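Local coordinates for protein trigger factor (PDB 2NSC) that probably acts as a ribosome-associated chaperone for newly made proteins and as a peptidyl-prolyl isomerase, here represented by its N-terminal, ribosome-binding domain, at residues A[13-18]-A[79-84]; A[37-42]-A[47-52]. All coordinates share one frame; numbering follows the deposited sequence.

Contact 1 of 2, residues A[13-18]-A[79-84]; sequences VVLEYV and KDRKLI
The guanidinium of Arg81 lies against the branched end of Leu15, with CD1 of Leu15 over one of its flat faces. The closest approach is 3.8 Å, from Leu15 CD1 to Arg81 NH2, and the second methyl follows closely, Leu15 CD2 standing 3.9 Å from Arg81 NH2. Both methyls of the leucine thus meet the same terminal nitrogen. Val13 is more marginal: its CG1 is 4.4 Å from Arg81 NH1 and approaches the group obliquely. The two main side chains arrive from opposite directions. Arg81 turns its CG beside its own backbone N (chi1 -53°) and then runs extended to NE, spanning a gap in which even the nearest CA atoms, those of Val13 and Leu83, are 10.3 Å apart. Crystal neighbours touch both partners, so the pose of the arginine may partly reflect the lattice. Val13 and Leu15 point to the same side of strand 12-18, which is hydrogen-bonded through its backbone to strand 2-9. Further along, Tyr17 OH is hydrogen-bonded to Thr77 OG1 and fastens the hairpin to helix 74-77, while Leu78 touches Leu15, Tyr17 and Leu83 and forms an apolar bridge to the loop. No hydrogen bond or salt bridge joins the two segments, and just 99 Å² is buried. The attraction is therefore probably mainly dispersion between methyls and a flat cation at the surface, weak and non-directional.

Contact 2 of 2, residues A[37-42]-A[47-52]; sequences QRVEIP and GRIPKN
Ile49 projects its CD1 methyl into the angle between Val39 and Ile41, lying 3.8 Å from Val39 CG2 and 3.9 Å from Ile41 CG1. It crosses Val39 at about a right angle, whereas Ile41 crosses it at an oblique angle, its CD1 reaching to 4.1 Å from Ile49 CG2. Ile41 sets CG1 between its backbone N and carbonyl carbon (chi1 79°), which brings the end of its chain closer to Ile49 than its first bond would suggest. Beside this apolar cluster a water lies 2.7 Å from Val39 O and accepts from Gly47 N at 2.9 Å, linking the two backbones. Gly47 has a positive phi of 92°. The buried Ile49 is fixed further by its backbone N, hydrogen-bonded to Asn36 OD1, and by packing on Phe44 and Leu54; Pro50 then takes the N-cap position of helix 51-58. Ile49 thus packs on Val39 and Ile41 where an irregular loop folds back on the start of helix 51-58. This loop carries the Gly-Phe-Arg-x-Gly-x-x-Pro signature of trigger factor, whose last glycine and proline are Gly47 and Pro50, and through it, as in relatives, the domain probably docks on the ribosome.

In the fold
Along the chain, contact 2 is nested within the long connection closed by contact 1: strand 12-18 comes first, then helix 21-36, the 37-42 and 47-52 loop, helices 51-58, 62-71 and 74-77, and finally 79-84. The centres of the two contacts are 35 Å apart, on opposite sides of the chain's centre, and their nearest atoms are about 18 Å apart, so neither touches the other. Contact 1 joins the two-stranded hairpin to the loop after helix 74-77, while contact 2 shapes the tip beyond helix 21-36. The N-terminal domain is thus elongated, with its probable ribosome-docking loop held well away from the hairpin.

Contact 1 of 2, residues A[13-18]-A[79-84]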
loop_
_atom_site.group_PDB
_atom_site.type_symbol
_atom_site.label_atom_id
_atom_site.label_comp_id
_atom_site.label_asym_id
_atom_site.label_seq_id
_atom_site.Cartn_x
_atom_site.Cartn_y
_atom_site.Cartn_z
ATOM N N VAL A 13 -21.928 4.771 -4.277
ATOM C CA VAL A 13 -20.955 4.486 -5.342
ATOM C C VAL A 13 -19.755 3.688 -4.808
ATOM O O VAL A 13 -19.203 4.025 -3.765
ATOM C CB VAL A 13 -20.475 5.779 -6.060
ATOM C CG1 VAL A 13 -19.593 5.430 -7.249
ATOM C CG2 VAL A 13 -21.669 6.606 -6.530
ATOM N N VAL A 14 -19.386 2.620 -5.519
ATOM C CA VAL A 14 -18.210 1.786 -5.189
ATOM C C VAL A 14 -17.066 2.098 -6.164
ATOM O O VAL A 14 -17.220 2.035 -7.396
ATOM C CB VAL A 14 -18.562 0.278 -5.221
ATOM C CG1 VAL A 14 -17.379 -0.583 -4.824
ATOM C CG2 VAL A 14 -19.751 -0.005 -4.310
ATOM N N LEU A 15 -15.927 2.474 -5.608
ATOM C CA LEU A 15 -14.810 2.897 -6.423
ATOM C C LEU A 15 -13.624 2.052 -6.045
ATOM O O LEU A 15 -13.389 1.824 -4.856
ATOM C CB LEU A 15 -14.476 4.366 -6.159
ATOM C CG LEU A 15 -15.571 5.425 -6.390
ATOM C CD1 LEU A 15 -15.058 6.775 -5.902
ATOM C CD2 LEU A 15 -15.941 5.511 -7.856
ATOM N N GLU A 16 -12.890 1.598 -7.053
ATOM C CA GLU A 16 -11.685 0.829 -6.856
ATOM C C GLU A 16 -10.472 1.633 -7.299
ATOM O O GLU A 16 -10.329 1.952 -8.497
ATOM C CB GLU A 16 -11.758 -0.452 -7.669
ATOM C CG GLU A 16 -10.517 -1.306 -7.546
ATOM C CD GLU A 16 -10.677 -2.604 -8.282
ATOM O OE1 GLU A 16 -10.621 -2.572 -9.533
ATOM O OE2 GLU A 16 -10.867 -3.656 -7.611
ATOM N N TYR A 17 -9.606 1.952 -6.337
ATOM C CA TYR A 17 -8.380 2.714 -6.583
ATOM C C TYR A 17 -7.232 1.738 -6.768
ATOM O O TYR A 17 -7.005 0.897 -5.920
ATOM C CB TYR A 17 -8.084 3.651 -5.402
ATOM C CG TYR A 17 -8.987 4.856 -5.336
ATOM C CD1 TYR A 17 -8.537 6.103 -5.792
ATOM C CD2 TYR A 17 -10.303 4.757 -4.863
ATOM C CE1 TYR A 17 -9.363 7.244 -5.752
ATOM C CE2 TYR A 17 -11.159 5.885 -4.823
ATOM C CZ TYR A 17 -10.674 7.126 -5.269
ATOM O OH TYR A 17 -11.457 8.244 -5.232
ATOM N N VAL A 18 -6.526 1.849 -7.888
ATOM C CA VAL A 18 -5.329 1.049 -8.169
ATOM C C VAL A 18 -4.130 2.000 -8.194
ATOM O O VAL A 18 -4.115 2.980 -8.949
ATOM C CB VAL A 18 -5.459 0.315 -9.525
ATOM C CG1 VAL A 18 -4.169 -0.445 -9.880
ATOM C CG2 VAL A 18 -6.653 -0.645 -9.500
ATOM N N LYS A 79 -12.689 15.449 -3.332
ATOM C CA LYS A 79 -13.032 16.769 -2.817
ATOM C C LYS A 79 -13.969 17.586 -3.749
ATOM O O LYS A 79 -14.559 18.560 -3.315
ATOM C CB LYS A 79 -11.773 17.562 -2.433
ATOM C CG LYS A 79 -10.928 18.022 -3.601
ATOM C CD LYS A 79 -9.711 18.789 -3.146
ATOM C CE LYS A 79 -8.712 18.922 -4.292
ATOM N NZ LYS A 79 -7.609 19.899 -4.015
ATOM N N ASP A 80 -14.101 17.162 -5.009
ATOM C CA ASP A 80 -15.030 17.773 -5.979
ATOM C C ASP A 80 -16.458 17.178 -5.919
ATOM O O ASP A 80 -17.368 17.628 -6.616
ATOM C CB ASP A 80 -14.468 17.649 -7.403
ATOM C CG ASP A 80 -14.244 16.187 -7.840
ATOM O OD1 ASP A 80 -14.052 15.286 -6.980
ATOM O OD2 ASP A 80 -14.247 15.936 -9.068
ATOM N N ARG A 81 -16.635 16.155 -5.091
ATOM C CA ARG A 81 -17.940 15.549 -4.890
ATOM C C ARG A 81 -18.539 15.947 -3.548
ATOM O O ARG A 81 -17.821 16.152 -2.565
ATOM C CB ARG A 81 -17.832 14.032 -4.950
ATOM C CG ARG A 81 -17.156 13.473 -6.187
ATOM C CD ARG A 81 -17.636 12.043 -6.402
ATOM N NE ARG A 81 -16.695 11.231 -7.174
ATOM C CZ ARG A 81 -17.008 10.076 -7.757
ATOM N NH1 ARG A 81 -18.242 9.593 -7.668
ATOM N NH2 ARG A 81 -16.081 9.402 -8.424
ATOM N N LYS A 82 -19.866 16.024 -3.512
ATOM C CA LYS A 82 -20.577 16.288 -2.271
ATOM C C LYS A 82 -21.025 14.952 -1.688
ATOM O O LYS A 82 -21.906 14.289 -2.236
ATOM C CB LYS A 82 -21.761 17.232 -2.512
ATOM C CG LYS A 82 -22.108 18.100 -1.307
ATOM C CD LYS A 82 -23.336 18.978 -1.574
ATOM C CE LYS A 82 -23.574 19.932 -0.408
ATOM N NZ LYS A 82 -24.799 20.801 -0.574
ATOM N N LEU A 83 -20.380 14.567 -0.586
ATOM C CA LEU A 83 -20.592 13.278 0.057
ATOM C C LEU A 83 -21.008 13.441 1.508
ATOM O O LEU A 83 -20.521 14.330 2.214
ATOM C CB LEU A 83 -19.322 12.433 0.006
ATOM C CG LEU A 83 -18.611 12.189 -1.329
ATOM C CD1 LEU A 83 -17.357 11.426 -1.057
ATOM C CD2 LEU A 83 -19.486 11.443 -2.338
ATOM N N ILE A 84 -21.895 12.558 1.960
ATOM C CA ILE A 84 -22.372 12.589 3.332
ATOM C C ILE A 84 -21.273 12.145 4.277
ATOM O O ILE A 84 -21.065 12.756 5.321
ATOM C CB ILE A 84 -23.609 11.684 3.549
ATOM C CG1 ILE A 84 -24.565 11.757 2.357
ATOM C CG2 ILE A 84 -24.318 12.047 4.846
ATOM C CD1 ILE A 84 -25.327 13.033 2.264
#

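Contact 2 of 2, residues A[37-42]-A[47-52]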
loop_
_atom_site.group_PDB
_atom_site.type_symbol
_atom_site.label_atom_id
_atom_site.label_comp_id
_atom_site.label_asym_id
_atom_site.label_seq_id
_atom_site.Cartn_x
_atom_site.Cartn_y
_atom_site.Cartn_z
ATOM N N GLN A 37 9.491 7.633 13.953
ATOM C CA GLN A 37 9.067 8.587 14.973
ATOM C C GLN A 37 8.521 7.882 16.229
ATOM O O GLN A 37 8.334 8.521 17.263
ATOM C CB GLN A 37 7.969 9.509 14.431
ATOM C CG GLN A 37 8.354 10.446 13.283
ATOM C CD GLN A 37 7.133 10.810 12.415
ATOM O OE1 GLN A 37 6.051 10.219 12.557
ATOM N NE2 GLN A 37 7.300 11.776 11.521
ATOM N N ARG A 38 8.267 6.579 16.138
ATOM C CA ARG A 38 7.481 5.865 17.145
ATOM C C ARG A 38 8.104 4.616 17.718
ATOM O O ARG A 38 7.653 4.138 18.753
ATOM C CB ARG A 38 6.136 5.463 16.564
ATOM C CG ARG A 38 5.178 6.595 16.453
ATOM C CD ARG A 38 3.877 6.171 15.781
ATOM N NE ARG A 38 2.916 7.279 15.783
ATOM C CZ ARG A 38 3.068 8.413 15.093
ATOM N NH1 ARG A 38 4.145 8.614 14.329
ATOM N NH2 ARG A 38 2.128 9.348 15.162
ATOM N N VAL A 39 9.076 4.042 17.021
ATOM C CA VAL A 39 9.759 2.861 17.534
ATOM C C VAL A 39 11.267 3.042 17.573
ATOM O O VAL A 39 11.846 3.677 16.700
ATOM C CB VAL A 39 9.390 1.561 16.772
ATOM C CG1 VAL A 39 7.916 1.558 16.401
ATOM C CG2 VAL A 39 10.235 1.396 15.534
ATOM N N GLU A 40 11.884 2.474 18.604
ATOM C CA GLU A 40 13.326 2.463 18.738
ATOM C C GLU A 40 13.794 1.034 18.954
ATOM O O GLU A 40 13.357 0.381 19.901
ATOM C CB GLU A 40 13.739 3.328 19.925
ATOM C CG GLU A 40 15.193 3.773 19.880
ATOM C CD GLU A 40 15.578 4.629 21.073
ATOM O OE1 GLU A 40 15.151 5.809 21.140
ATOM O OE2 GLU A 40 16.311 4.108 21.947
ATOM N N ILE A 41 14.673 0.545 18.077
ATOM C CA ILE A 41 15.147 -0.845 18.164
ATOM C C ILE A 41 16.662 -0.940 18.392
ATOM O O ILE A 41 17.413 -0.067 17.937
ATOM C CB ILE A 41 14.730 -1.693 16.941
ATOM C CG1 ILE A 41 15.645 -1.417 15.746
ATOM C CG2 ILE A 41 13.225 -1.515 16.629
ATOM C CD1 ILE A 41 15.386 -2.326 14.549
ATOM N N PRO A 42 17.120 -1.982 19.125
ATOM C CA PRO A 42 18.560 -2.048 19.367
ATOM C C PRO A 42 19.359 -2.028 18.059
ATOM O O PRO A 42 18.923 -2.607 17.058
ATOM C CB PRO A 42 18.738 -3.387 20.101
ATOM C CG PRO A 42 17.396 -3.673 20.698
ATOM C CD PRO A 42 16.401 -3.113 19.750
ATOM N N GLY A 47 15.151 7.075 15.403
ATOM C CA GLY A 47 14.665 7.716 14.173
ATOM C C GLY A 47 15.524 7.427 12.945
ATOM O O GLY A 47 15.379 8.078 11.912
ATOM N N ARG A 48 16.424 6.449 13.047
ATOM C CA ARG A 48 17.359 6.195 11.952
ATOM C C ARG A 48 17.317 4.765 11.424
ATOM O O ARG A 48 18.279 4.304 10.807
ATOM C CB ARG A 48 18.804 6.564 12.362
ATOM C CG ARG A 48 18.986 7.958 13.002
ATOM C CD ARG A 48 18.822 9.106 12.015
ATOM N NE ARG A 48 19.616 8.879 10.812
ATOM C CZ ARG A 48 20.874 9.275 10.630
ATOM N NH1 ARG A 48 21.525 9.955 11.564
ATOM N NH2 ARG A 48 21.479 8.991 9.486
ATOM N N ILE A 49 16.224 4.049 11.658
ATOM C CA ILE A 49 16.151 2.663 11.172
ATOM C C ILE A 49 15.984 2.663 9.638
ATOM O O ILE A 49 15.062 3.288 9.125
ATOM C CB ILE A 49 15.013 1.850 11.847
ATOM C CG1 ILE A 49 15.048 2.001 13.378
ATOM C CG2 ILE A 49 15.108 0.376 11.443
ATOM C CD1 ILE A 49 13.755 1.570 14.090
ATOM N N PRO A 50 16.891 1.987 8.903
ATOM C CA PRO A 50 16.720 1.901 7.442
ATOM C C PRO A 50 15.412 1.204 7.019
ATOM O O PRO A 50 14.928 0.322 7.740
ATOM C CB PRO A 50 17.948 1.086 6.985
ATOM C CG PRO A 50 18.952 1.259 8.081
ATOM C CD PRO A 50 18.121 1.305 9.338
ATOM N N LYS A 51 14.858 1.611 5.871
ATOM C CA LYS A 51 13.651 0.992 5.285
ATOM C C LYS A 51 13.727 -0.543 5.194
ATOM O O LYS A 51 12.774 -1.238 5.553
ATOM C CB LYS A 51 13.319 1.603 3.905
ATOM C CG LYS A 51 12.182 0.874 3.150
ATOM C CD LYS A 51 11.465 1.738 2.118
ATOM C CE LYS A 51 12.323 2.027 0.911
ATOM N NZ LYS A 51 11.537 2.720 -0.159
ATOM N N ASN A 52 14.862 -1.054 4.721
ATOM C CA ASN A 52 15.093 -2.496 4.564
ATOM C C ASN A 52 14.984 -3.305 5.844
ATOM O O ASN A 52 14.591 -4.478 5.830
ATOM C CB ASN A 52 16.473 -2.730 3.953
ATOM C CG ASN A 52 16.530 -2.318 2.510
ATOM O OD1 ASN A 52 15.509 -2.353 1.800
ATOM N ND2 ASN A 52 17.719 -1.918 2.055
HETATM O O HOH W 1 13.928 4.446 15.220
#